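PDB 6UTC: transcriptional activator ToxR from Vibrio vulnificus, which activates transcription as a membrane-spanning regulator, its periplasmic domain probably sensing bile salts and interacting with ToxS. Local coordinates for residues A[39-42]-A[43-46]. Residues are numbered along the deposited sequence; the frame is centred on the assembly and turned at random.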
loop_
_atom_site.group_PDB
_atom_site.type_symbol
_atom_site.label_atom_id
_atom_site.label_comp_id
_atom_site.label_asym_id
_atom_site.label_seq_id
_atom_site.Cartn_x
_atom_site.Cartn_y
_atom_site.Cartn_z
ATOM N N TRP A 39 0.477 4.294 10.749
ATOM C CA TRP A 39 1.232 3.513 9.782
ATOM C C TRP A 39 1.725 4.336 8.607
ATOM O O TRP A 39 2.450 3.802 7.768
ATOM C CB TRP A 39 0.359 2.379 9.243
ATOM C CG TRP A 39 0.130 1.275 10.225
ATOM C CD1 TRP A 39 -0.893 1.172 11.135
ATOM C CD2 TRP A 39 0.929 0.104 10.387
ATOM N NE1 TRP A 39 -0.764 0.007 11.855
ATOM C CE2 TRP A 39 0.337 -0.675 11.403
ATOM C CE3 TRP A 39 2.086 -0.372 9.763
ATOM C CZ2 TRP A 39 0.866 -1.891 11.817
ATOM C CZ3 TRP A 39 2.617 -1.588 10.174
ATOM C CH2 TRP A 39 1.999 -2.335 11.189
ATOM N N MET A 40 1.362 5.613 8.518
ATOM C CA MET A 40 1.658 6.346 7.293
ATOM C C MET A 40 3.138 6.415 6.939
ATOM O O MET A 40 3.451 6.246 5.754
ATOM C CB MET A 40 0.956 7.711 7.243
ATOM C CG MET A 40 -0.552 7.635 6.956
ATOM S SD MET A 40 -1.043 6.725 5.453
ATOM C CE MET A 40 -0.019 7.477 4.192
ATOM N N PRO A 41 4.079 6.649 7.862
ATOM C CA PRO A 41 5.484 6.663 7.435
ATOM C C PRO A 41 5.926 5.343 6.835
ATOM O O PRO A 41 6.677 5.334 5.850
ATOM C CB PRO A 41 6.237 7.028 8.720
ATOM C CG PRO A 41 5.257 7.808 9.493
ATOM C CD PRO A 41 3.939 7.121 9.251
ATOM N N SER A 42 5.449 4.221 7.389
ATOM C CA SER A 42 5.759 2.916 6.814
ATOM C C SER A 42 5.102 2.744 5.460
ATOM O O SER A 42 5.731 2.234 4.530
ATOM C CB SER A 42 5.270 1.795 7.724
ATOM O OG SER A 42 5.911 1.842 8.982
ATOM N N ILE A 43 3.829 3.133 5.344
ATOM C CA ILE A 43 3.141 3.015 4.063
ATOM C C ILE A 43 3.855 3.835 3.001
ATOM O O ILE A 43 4.044 3.376 1.872
ATOM C CB ILE A 43 1.657 3.409 4.195
ATOM C CG1 ILE A 43 0.899 2.414 5.077
ATOM C CG2 ILE A 43 1.008 3.462 2.813
ATOM C CD1 ILE A 43 -0.493 2.898 5.443
ATOM N N ARG A 44 4.261 5.063 3.343
ATOM C CA ARG A 44 4.945 5.907 2.366
ATOM C C ARG A 44 6.246 5.274 1.901
ATOM O O ARG A 44 6.573 5.308 0.710
ATOM C CB ARG A 44 5.198 7.301 2.945
ATOM C CG ARG A 44 3.930 8.120 3.143
ATOM C CD ARG A 44 4.242 9.406 3.877
ATOM N NE ARG A 44 3.026 10.062 4.358
ATOM C CZ ARG A 44 2.819 10.417 5.616
ATOM N NH1 ARG A 44 3.744 10.211 6.551
ATOM N NH2 ARG A 44 1.667 10.985 5.949
ATOM N N GLN A 45 7.007 4.693 2.825
ATOM C CA GLN A 45 8.239 4.029 2.427
ATOM C C GLN A 45 7.948 2.842 1.528
ATOM O O GLN A 45 8.640 2.625 0.528
ATOM C CB GLN A 45 9.033 3.586 3.654
ATOM C CG GLN A 45 10.334 2.854 3.304
ATOM C CD GLN A 45 11.413 3.785 2.779
ATOM O OE1 GLN A 45 11.170 4.972 2.528
ATOM N NE2 GLN A 45 12.620 3.255 2.617
ATOM N N CYS A 46 6.917 2.071 1.865
ATOM C CA CYS A 46 6.549 0.913 1.058
ATOM C C CYS A 46 6.158 1.329 -0.357
ATOM O O CYS A 46 6.615 0.737 -1.337
ATOM C CB CYS A 46 5.415 0.158 1.744
ATOM S SG CYS A 46 5.117 -1.495 1.068
#
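The carbonyl oxygens of W39, M40, P41 and S42 each accept the amide N-H four residues on, a worked example of how successive residues of an alpha-helix satisfy their own backbone. I43 N reaches W39 O at 2.9 Å and R44 N reaches M40 O at 2.8 Å. Q45 N to P41 O is longer, 3.1 Å, while C46 N binds S42 O at 2.9 Å.

The side chains meet at spacings of three and four residues. With CG beside its own backbone N (chi1 -69°) and an extended run to NE, R44 reaches back toward the start of the helix and crosses M40 at about a right angle. M40 CB lies 3.5 Å above one face of the guanidinium, displaced from the centre of the group toward its outer atoms. NH2 forms a salt bridge with E20 OE1, and NE is also hydrogen-bonded elsewhere in the structure. On the buried side, I43 CD1 touches both W39 CB and M40 SD, each at 3.9 Å. The indole donates its NE1 hydrogen to G68 O, and C46 SG is spent in the disulfide to C103.

The N-terminal part of helix 40-52 belongs to the beta-alpha-beta unit linking parallel strands 25-30 and 62-67; W39 and I43 pack on L73 of strand 72-78, C46 on L75 and Y77, and W39 and S42 on I92 of edge strand 88-93.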